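Local coordinates for protein 2,5-dihydroxypyridine 5,6-dioxygenase (Pseudomonas putida KT2440, PDB 7CNT) that catalyses the iron(II)-dependent oxidative opening of the 2,5-dihydroxypyridine ring between carbons 5 and 6, giving N-formylmaleamate in aerobic nicotinate degradation, at residues Met68-Thr73 / Asp283-Met288; Ile216-Asn221 / Cys317-Pro322; Gly234-Ile239 / Tyr261-Ile266. All coordinates share one frame; numbering follows the deposited sequence.

Contact 1 (Met68-Thr73 / Asp283-Met288); sequences MGNDMT and DRNDGM
Asp71 reaches across to the backbone around Gly287 and Met288 in a surface contact between two loops. From CB, which points at the other loop, the chain turns so that CG lies opposite the backbone N (chi1 -159°). OD1 turns back on its own loop: it accepts the N-H of Thr73 at 3.3 Å through its anti lone pair, closing an Asx turn, and it also takes the hydroxyl OG1 of Thr73 at 2.6 Å from above the carboxylate plane. OD2 goes across. It lies 3.4 Å from Met288 CA and close to Gly287 O, an acceptor like itself; Lys220 NZ, salt-bridged to OD2 and weakly bonded to Gly287 O, would ease that pairing of oxygens. A water 3.0 Å from Asp71 OD2 donates to it and also to Met288 O, tying the loops together. The acid suits this place because one short side chain serves a turn, a lysine and a water at once. Thr73 O weakly accepts from ND1 of the iron ligand His318, so this loop reaches the second shell of the metal site. At the end of the turn, Thr73 lays its methyl CG2 4.0 Å from the selenium of Met288, a selenomethionine whose chain runs at about a right angle to it; the threonine thus pairs a polar branch with an apolar one. Farther off, Asn70 ND2 makes a weak bond of 3.5 Å to Asn285 OD1, the two amide planes being turned 54° from each other. The stronger partner of Asn285 is Asp286 of the second subunit, which its ND2 donates to.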
loop_
_atom_site.group_PDB
_atom_site.type_symbol
_atom_site.label_atom_id
_atom_site.label_comp_id
_atom_site.label_asym_id
_atom_site.label_seq_id
_atom_site.Cartn_x
_atom_site.Cartn_y
_atom_site.Cartn_z
HETATM N N MSE A 68 -9.419 5.904 -27.096
HETATM C CA MSE A 68 -10.025 4.645 -26.670
HETATM C C MSE A 68 -9.021 3.603 -26.284
HETATM O O MSE A 68 -7.987 3.465 -26.910
HETATM C CB MSE A 68 -10.801 4.113 -27.854
HETATM C CG MSE A 68 -11.910 5.083 -28.240
HETATM SE SE MSE A 68 -13.240 4.137 -29.347
HETATM C CE MSE A 68 -12.330 4.140 -31.072
ATOM N N GLY A 69 -9.307 2.845 -25.241
ATOM C CA GLY A 69 -8.368 1.811 -24.774
ATOM C C GLY A 69 -7.209 2.401 -23.999
ATOM O O GLY A 69 -7.132 3.621 -23.848
ATOM N N ASN A 70 -6.297 1.545 -23.526
ATOM C CA ASN A 70 -5.225 1.977 -22.619
ATOM C C ASN A 70 -3.814 1.861 -23.169
ATOM O O ASN A 70 -2.841 2.049 -22.427
ATOM C CB ASN A 70 -5.312 1.190 -21.317
ATOM C CG ASN A 70 -6.706 1.217 -20.722
ATOM O OD1 ASN A 70 -7.307 2.287 -20.584
ATOM N ND2 ASN A 70 -7.234 0.040 -20.371
ATOM N N ASP A 71 -3.700 1.533 -24.453
ATOM C CA ASP A 71 -2.431 1.648 -25.166
ATOM C C ASP A 71 -2.306 3.112 -25.602
ATOM O O ASP A 71 -3.209 3.648 -26.239
ATOM C CB ASP A 71 -2.403 0.698 -26.377
ATOM C CG ASP A 71 -0.979 0.373 -26.852
ATOM O OD1 ASP A 71 -0.266 1.291 -27.321
ATOM O OD2 ASP A 71 -0.582 -0.815 -26.769
HETATM N N MSE A 72 -1.196 3.754 -25.250
HETATM C CA MSE A 72 -1.012 5.195 -25.505
HETATM C C MSE A 72 -0.443 5.544 -26.860
HETATM O O MSE A 72 -0.427 6.716 -27.243
HETATM C CB MSE A 72 -0.099 5.792 -24.452
HETATM C CG MSE A 72 -0.696 5.552 -23.071
HETATM SE SE MSE A 72 0.295 6.548 -21.693
HETATM C CE MSE A 72 0.702 8.246 -22.618
ATOM N N THR A 73 0.016 4.536 -27.597
ATOM C CA THR A 73 0.412 4.716 -28.996
ATOM C C THR A 73 -0.820 4.903 -29.901
ATOM O O THR A 73 -0.700 5.407 -31.016
ATOM C CB THR A 73 1.259 3.529 -29.503
ATOM O OG1 THR A 73 0.447 2.348 -29.623
ATOM C CG2 THR A 73 2.438 3.268 -28.552
ATOM N N ASP A 283 -2.339 -10.348 -22.655
ATOM C CA ASP A 283 -3.579 -9.564 -22.615
ATOM C C ASP A 283 -3.303 -8.123 -23.094
ATOM O O ASP A 283 -2.199 -7.586 -22.913
ATOM C CB ASP A 283 -4.190 -9.582 -21.201
ATOM C CG ASP A 283 -4.796 -10.955 -20.828
ATOM O OD1 ASP A 283 -5.381 -11.599 -21.720
ATOM O OD2 ASP A 283 -4.696 -11.393 -19.646
ATOM N N ARG A 284 -4.321 -7.517 -23.695
ATOM C CA ARG A 284 -4.211 -6.194 -24.284
ATOM C C ARG A 284 -3.539 -5.154 -23.417
ATOM O O ARG A 284 -2.857 -4.287 -23.940
ATOM C CB ARG A 284 -5.580 -5.655 -24.680
ATOM C CG ARG A 284 -6.178 -6.382 -25.856
ATOM C CD ARG A 284 -7.113 -5.498 -26.658
ATOM N NE ARG A 284 -7.492 -6.198 -27.884
ATOM C CZ ARG A 284 -8.401 -7.170 -27.968
ATOM N NH1 ARG A 284 -9.074 -7.565 -26.894
ATOM N NH2 ARG A 284 -8.650 -7.740 -29.147
ATOM N N ASN A 285 -3.721 -5.212 -22.108
ATOM C CA ASN A 285 -3.175 -4.140 -21.263
ATOM C C ASN A 285 -1.843 -4.504 -20.618
ATOM O O ASN A 285 -1.364 -3.787 -19.739
ATOM C CB ASN A 285 -4.225 -3.691 -20.238
ATOM C CG ASN A 285 -5.557 -3.328 -20.907
ATOM O OD1 ASN A 285 -5.592 -2.609 -21.916
ATOM N ND2 ASN A 285 -6.656 -3.840 -20.363
ATOM N N ASP A 286 -1.240 -5.602 -21.086
ATOM C CA ASP A 286 0.058 -6.032 -20.593
ATOM C C ASP A 286 1.159 -5.104 -21.089
ATOM O O ASP A 286 2.036 -4.724 -20.327
ATOM C CB ASP A 286 0.349 -7.478 -21.004
ATOM C CG ASP A 286 -0.499 -8.486 -20.229
ATOM O OD1 ASP A 286 -1.394 -8.063 -19.464
ATOM O OD2 ASP A 286 -0.294 -9.707 -20.385
ATOM N N GLY A 287 1.095 -4.724 -22.353
ATOM C CA GLY A 287 2.099 -3.846 -22.940
ATOM C C GLY A 287 1.665 -3.274 -24.279
ATOM O O GLY A 287 0.487 -3.314 -24.621
HETATM N N MSE A 288 2.630 -2.761 -25.045
HETATM C CA MSE A 288 2.385 -2.375 -26.452
HETATM C C MSE A 288 2.736 -3.418 -27.517
HETATM O O MSE A 288 2.528 -3.189 -28.719
HETATM C CB MSE A 288 3.075 -1.056 -26.783
HETATM C CG MSE A 288 4.302 -0.729 -25.960
HETATM SE SE MSE A 288 5.028 1.004 -26.584
HETATM C CE MSE A 288 5.718 0.332 -28.302
HETATM O O HOH W 1 0.178 -1.345 -29.647
#

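Contact 2 (Ile216-Asn221 / Cys317-Pro322); sequences ILPFKN and CHLDIP. With FE2 (Fe (II) ion), chain G.
A single antiparallel bridge, buried beside the iron site, joins Leu217 to Asp320, pairing the loop after strand 215-216 with the outermost strand, 319-323, of a five-stranded antiparallel sheet. The pair is of the hydrogen-bonded kind: Leu217 N donates to Asp320 O at 2.7 Å, and Asp320 N returns a bond to Leu217 O at 2.8 Å. The first runs nearly along the C=O axis, whereas the second reaches its carbonyl at a C=O...donor angle of 138°. Leu217 O also receives a CA-H...O contact from Leu319, with CA 3.2 Å away. The pairing stops here: the peptide before Pro218 is cis, consistent with the chain turning away, and proline has no N-H to give a further bond. Pro218 CD packs 4.1 Å from Leu319 CD2. On that same flank of the strand, Ile216 and Ile321 lie side by side, pointing the same way, with their CG1 atoms 4.2 Å apart. CG2 of Ile216 covers one face of the Phe219 ring, offset toward its rim. Alternation along 318-321 turns His318 and Asp320 to the flank away from Leu319 and Ile321. There His318 NE2 binds the iron at 2.0 Å. Asp320 OD1 binds the iron at a longer 2.5 Å. His265 and Ser302 complete the protein ligands. CG of His318 is extended away from its backbone N (chi1 175°), which carries the imidazole out to the metal. The other oxygen of Asp320, OD2, forms a salt bridge with Arg293, a second-shell partner that would limit rotation of the carboxylate.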
loop_
_atom_site.group_PDB
_atom_site.type_symbol
_atom_site.label_atom_id
_atom_site.label_comp_id
_atom_site.label_asym_id
_atom_site.label_seq_id
_atom_site.Cartn_x
_atom_site.Cartn_y
_atom_site.Cartn_z
ATOM N N ILE A 216 -2.476 -5.949 -36.592
ATOM C CA ILE A 216 -2.673 -4.515 -36.439
ATOM C C ILE A 216 -2.518 -4.108 -34.965
ATOM O O ILE A 216 -3.202 -4.638 -34.065
ATOM C CB ILE A 216 -4.043 -4.059 -36.925
ATOM C CG1 ILE A 216 -4.253 -4.464 -38.368
ATOM C CG2 ILE A 216 -4.199 -2.546 -36.823
ATOM C CD1 ILE A 216 -5.683 -4.206 -38.820
ATOM N N LEU A 217 -1.615 -3.152 -34.748
ATOM C CA LEU A 217 -1.443 -2.534 -33.478
ATOM C C LEU A 217 -2.095 -1.133 -33.587
ATOM O O LEU A 217 -1.930 -0.417 -34.594
ATOM C CB LEU A 217 0.041 -2.522 -33.136
ATOM C CG LEU A 217 0.739 -3.905 -33.074
ATOM C CD1 LEU A 217 2.210 -3.746 -32.703
ATOM C CD2 LEU A 217 0.085 -4.859 -32.086
ATOM N N PRO A 218 -2.861 -0.719 -32.564
ATOM C CA PRO A 218 -2.981 -1.296 -31.264
ATOM C C PRO A 218 -4.102 -2.264 -31.104
ATOM O O PRO A 218 -4.344 -2.615 -30.002
ATOM C CB PRO A 218 -3.266 -0.086 -30.386
ATOM C CG PRO A 218 -4.001 0.872 -31.280
ATOM C CD PRO A 218 -3.662 0.518 -32.684
ATOM N N PHE A 219 -4.759 -2.720 -32.158
ATOM C CA PHE A 219 -5.886 -3.655 -31.939
ATOM C C PHE A 219 -5.383 -4.958 -31.295
ATOM O O PHE A 219 -6.141 -5.665 -30.625
ATOM C CB PHE A 219 -6.639 -4.057 -33.216
ATOM C CG PHE A 219 -7.161 -2.922 -34.066
ATOM C CD1 PHE A 219 -7.357 -1.642 -33.576
ATOM C CD2 PHE A 219 -7.508 -3.180 -35.413
ATOM C CE1 PHE A 219 -7.864 -0.646 -34.408
ATOM C CE2 PHE A 219 -7.990 -2.186 -36.242
ATOM C CZ PHE A 219 -8.198 -0.927 -35.734
ATOM N N LYS A 220 -4.122 -5.292 -31.525
ATOM C CA LYS A 220 -3.545 -6.544 -31.003
ATOM C C LYS A 220 -4.313 -7.832 -31.291
ATOM O O LYS A 220 -4.503 -8.685 -30.413
ATOM C CB LYS A 220 -3.286 -6.422 -29.504
ATOM C CG LYS A 220 -2.358 -5.268 -29.188
ATOM C CD LYS A 220 -1.977 -5.274 -27.733
ATOM C CE LYS A 220 -1.203 -4.017 -27.378
ATOM N NZ LYS A 220 -2.080 -2.998 -26.745
ATOM N N ASN A 221 -4.716 -7.970 -32.545
ATOM C CA ASN A 221 -5.325 -9.178 -33.070
ATOM C C ASN A 221 -4.523 -9.731 -34.205
ATOM O O ASN A 221 -3.850 -8.981 -34.944
ATOM C CB ASN A 221 -6.711 -8.877 -33.640
ATOM C CG ASN A 221 -7.764 -8.726 -32.565
ATOM O OD1 ASN A 221 -7.765 -9.457 -31.563
ATOM N ND2 ASN A 221 -8.672 -7.783 -32.766
ATOM N N CYS A 317 -4.488 9.468 -34.558
ATOM C CA CYS A 317 -4.717 8.074 -34.971
ATOM C C CYS A 317 -3.433 7.465 -35.561
ATOM O O CYS A 317 -2.977 7.838 -36.651
ATOM C CB CYS A 317 -5.870 7.967 -35.984
ATOM S SG CYS A 317 -6.476 6.292 -36.381
ATOM N N HIS A 318 -2.881 6.507 -34.821
ATOM C CA HIS A 318 -1.637 5.867 -35.150
ATOM C C HIS A 318 -1.824 4.350 -35.132
ATOM O O HIS A 318 -2.276 3.797 -34.146
ATOM C CB HIS A 318 -0.621 6.302 -34.098
ATOM C CG HIS A 318 0.710 5.637 -34.211
ATOM N ND1 HIS A 318 1.082 4.582 -33.405
ATOM C CD2 HIS A 318 1.766 5.892 -35.012
ATOM C CE1 HIS A 318 2.307 4.207 -33.717
ATOM N NE2 HIS A 318 2.745 4.988 -34.688
ATOM N N LEU A 319 -1.473 3.700 -36.235
ATOM C CA LEU A 319 -1.464 2.239 -36.356
ATOM C C LEU A 319 -0.086 1.729 -36.671
ATOM O O LEU A 319 0.668 2.369 -37.419
ATOM C CB LEU A 319 -2.363 1.792 -37.520
ATOM C CG LEU A 319 -3.779 2.362 -37.605
ATOM C CD1 LEU A 319 -4.437 1.714 -38.761
ATOM C CD2 LEU A 319 -4.547 2.040 -36.341
ATOM N N ASP A 320 0.226 0.539 -36.181
ATOM C CA ASP A 320 1.483 -0.118 -36.512
ATOM C C ASP A 320 1.124 -1.492 -37.018
ATOM O O ASP A 320 0.364 -2.192 -36.375
ATOM C CB ASP A 320 2.361 -0.243 -35.270
ATOM C CG ASP A 320 3.342 0.920 -35.089
ATOM O OD1 ASP A 320 3.595 1.683 -36.029
ATOM O OD2 ASP A 320 3.906 1.046 -33.996
ATOM N N ILE A 321 1.649 -1.880 -38.179
ATOM C CA ILE A 321 1.216 -3.103 -38.853
ATOM C C ILE A 321 2.383 -3.986 -39.356
ATOM O O ILE A 321 3.001 -3.687 -40.366
ATOM C CB ILE A 321 0.283 -2.762 -40.008
ATOM C CG1 ILE A 321 -0.990 -2.106 -39.495
ATOM C CG2 ILE A 321 -0.100 -4.027 -40.766
ATOM C CD1 ILE A 321 -1.874 -1.527 -40.584
ATOM N N PRO A 322 2.726 -5.050 -38.620
ATOM C CA PRO A 322 3.685 -6.039 -39.129
ATOM C C PRO A 322 3.101 -7.085 -40.117
ATOM O O PRO A 322 2.027 -7.659 -39.886
ATOM C CB PRO A 322 4.182 -6.731 -37.863
ATOM C CG PRO A 322 3.151 -6.425 -36.833
ATOM C CD PRO A 322 2.675 -5.056 -37.163
HETATM FE FE FE2 G . 4.118 4.143 -35.872
#

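Contact 3 (Gly234-Ile239 / Tyr261-Ile266); sequences GFITGI and YGISHI. With FE2 (Fe (II) ion), chain G.
Phe235 and Gly262 stand opposite each other with their CA atoms 4.4 Å apart, in a single backbone bridge that joins the start of strand 235-241, outermost in a three-stranded antiparallel sheet, to the residues leading into strand 263-269 of a five-stranded one. Two nearly straight hydrogen bonds flank it. Ile263 N donates to Gly234 O at 2.9 Å, and Ile236 N to Tyr261 O at 2.7 Å, both with N-H...acceptor angles of 176°. Glycine fits both places: Gly234 adopts a positive phi, which disfavours most other residues, and Gly262, having no side chain, suits the close approach of Phe235, whose CD2 comes 3.6 Å from Gly262 N. Past the bridge, Ile236 points at the other segment. Its CG1 sits beside Tyr261 O, and its CD1 meets CD1 of Ile263 at 3.7 Å, the two side chains crossing at about a right angle. Tyr261 suits its place because its side chain spans from Ile236, met by CB, to Ile239, whose CD1 methyl lies 4.2 Å from Tyr261 CE1 at the ring edge; Met252 of helix 243-254 also packs on it. Further along the second strand His265 turns its ring to the metal, with CG set between the backbone N and carbonyl carbon (chi1 60°). Its NE2 binds the iron at 2.6 Å, a site shared with His318, Asp320 and Ser302. The two crossing hydrogen bonds are main chain to main chain and the side chains meet largely through carbon, so the pairing depends on backbone register and apolar packing, while His265, three residues beyond Gly262, is the metal ligand.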
loop_
_atom_site.group_PDB
_atom_site.type_symbol
_atom_site.label_atom_id
_atom_site.label_comp_id
_atom_site.label_asym_id
_atom_site.label_seq_id
_atom_site.Cartn_x
_atom_site.Cartn_y
_atom_site.Cartn_z
ATOM N N GLY A 234 1.044 8.305 -51.247
ATOM C CA GLY A 234 1.431 8.179 -49.870
ATOM C C GLY A 234 0.265 8.112 -48.903
ATOM O O GLY A 234 0.485 8.177 -47.692
ATOM N N PHE A 235 -0.959 7.984 -49.434
ATOM C CA PHE A 235 -2.172 7.849 -48.624
ATOM C C PHE A 235 -2.944 6.573 -48.944
ATOM O O PHE A 235 -3.055 6.155 -50.082
ATOM C CB PHE A 235 -3.092 9.059 -48.803
ATOM C CG PHE A 235 -2.621 10.287 -48.079
ATOM C CD1 PHE A 235 -1.686 11.136 -48.653
ATOM C CD2 PHE A 235 -3.114 10.593 -46.832
ATOM C CE1 PHE A 235 -1.253 12.272 -47.989
ATOM C CE2 PHE A 235 -2.692 11.724 -46.163
ATOM C CZ PHE A 235 -1.758 12.568 -46.741
ATOM N N ILE A 236 -3.499 5.966 -47.914
ATOM C CA ILE A 236 -4.407 4.883 -48.116
ATOM C C ILE A 236 -5.674 5.489 -48.706
ATOM O O ILE A 236 -6.223 6.446 -48.156
ATOM C CB ILE A 236 -4.781 4.273 -46.795
ATOM C CG1 ILE A 236 -3.526 3.892 -45.998
ATOM C CG2 ILE A 236 -5.763 3.166 -47.032
ATOM C CD1 ILE A 236 -3.047 2.508 -46.260
ATOM N N THR A 237 -6.145 4.947 -49.822
ATOM C CA THR A 237 -7.381 5.429 -50.428
ATOM C C THR A 237 -8.461 4.385 -50.425
ATOM O O THR A 237 -9.619 4.697 -50.629
ATOM C CB THR A 237 -7.156 5.840 -51.877
ATOM O OG1 THR A 237 -6.530 4.766 -52.583
ATOM C CG2 THR A 237 -6.261 7.052 -51.935
ATOM N N GLY A 238 -8.087 3.134 -50.221
ATOM C CA GLY A 238 -9.052 2.075 -50.162
ATOM C C GLY A 238 -8.638 1.074 -49.116
ATOM O O GLY A 238 -7.449 0.704 -49.050
ATOM N N ILE A 239 -9.618 0.640 -48.318
ATOM C CA ILE A 239 -9.452 -0.445 -47.368
ATOM C C ILE A 239 -10.530 -1.507 -47.606
ATOM O O ILE A 239 -11.673 -1.223 -47.369
ATOM C CB ILE A 239 -9.644 0.091 -45.930
ATOM C CG1 ILE A 239 -8.675 1.222 -45.670
ATOM C CG2 ILE A 239 -9.456 -1.034 -44.915
ATOM C CD1 ILE A 239 -8.832 1.898 -44.319
ATOM N N TYR A 261 -4.949 8.522 -42.779
ATOM C CA TYR A 261 -4.700 7.595 -43.874
ATOM C C TYR A 261 -3.266 7.654 -44.482
ATOM O O TYR A 261 -2.944 6.886 -45.411
ATOM C CB TYR A 261 -5.775 7.824 -44.942
ATOM C CG TYR A 261 -7.184 7.581 -44.433
ATOM C CD1 TYR A 261 -7.623 6.290 -44.132
ATOM C CD2 TYR A 261 -8.078 8.623 -44.289
ATOM C CE1 TYR A 261 -8.909 6.052 -43.683
ATOM C CE2 TYR A 261 -9.366 8.409 -43.827
ATOM C CZ TYR A 261 -9.775 7.124 -43.519
ATOM O OH TYR A 261 -11.052 6.921 -43.064
ATOM N N GLY A 262 -2.412 8.526 -43.940
ATOM C CA GLY A 262 -1.041 8.690 -44.411
ATOM C C GLY A 262 -0.099 7.565 -44.018
ATOM O O GLY A 262 -0.148 7.075 -42.882
ATOM N N ILE A 263 0.756 7.146 -44.959
ATOM C CA ILE A 263 1.760 6.151 -44.671
ATOM C C ILE A 263 2.972 6.806 -44.030
ATOM O O ILE A 263 3.565 7.677 -44.611
ATOM C CB ILE A 263 2.220 5.381 -45.930
ATOM C CG1 ILE A 263 1.050 4.679 -46.622
ATOM C CG2 ILE A 263 3.218 4.309 -45.528
ATOM C CD1 ILE A 263 0.404 3.602 -45.778
ATOM N N SER A 264 3.351 6.358 -42.837
ATOM C CA SER A 264 4.446 6.986 -42.157
ATOM C C SER A 264 5.619 5.996 -42.136
ATOM O O SER A 264 6.079 5.568 -43.181
ATOM C CB SER A 264 3.990 7.479 -40.788
ATOM O OG SER A 264 3.509 6.409 -40.037
ATOM N N HIS A 265 6.125 5.592 -41.001
ATOM C CA HIS A 265 7.346 4.849 -41.094
ATOM C C HIS A 265 7.151 3.461 -41.703
ATOM O O HIS A 265 6.054 2.858 -41.662
ATOM C CB HIS A 265 8.173 4.876 -39.801
ATOM C CG HIS A 265 7.483 4.323 -38.604
ATOM N ND1 HIS A 265 7.225 2.974 -38.454
ATOM C CD2 HIS A 265 7.062 4.920 -37.468
ATOM C CE1 HIS A 265 6.652 2.766 -37.285
ATOM N NE2 HIS A 265 6.540 3.930 -36.666
ATOM N N ILE A 266 8.242 3.018 -42.326
ATOM C CA ILE A 266 8.347 1.756 -43.033
ATOM C C ILE A 266 9.711 1.153 -42.721
ATOM O O ILE A 266 10.693 1.848 -42.529
ATOM C CB ILE A 266 8.241 1.943 -44.570
ATOM C CG1 ILE A 266 9.213 3.014 -45.067
ATOM C CG2 ILE A 266 6.842 2.365 -44.947
ATOM C CD1 ILE A 266 9.125 3.300 -46.552
HETATM FE FE FE2 G . 4.118 4.143 -35.872
#

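Contacts 2 and 3 are buried, whereas contact 1 lies at the surface, where neighbouring subunits also reach it. Their chemistry follows: contact 1 relies on a carboxylate, amides and water between loops, while contacts 2 and 3 each combine a pair of backbone hydrogen bonds with apolar packing, aliphatic in contact 2 and partly aromatic in contact 3. Strands 263-269 and 319-323 belong to the same antiparallel sheet, and segments 261-266 and 317-322 supply ligands to one iron, the former through His265 and the latter through His318 and Asp320. Contact 1 binds no metal but touches contact 2 directly, its Asp71 forming a salt bridge with Lys220. Contacts 1 and 3 do not touch, their nearest atoms being about 9 Å apart.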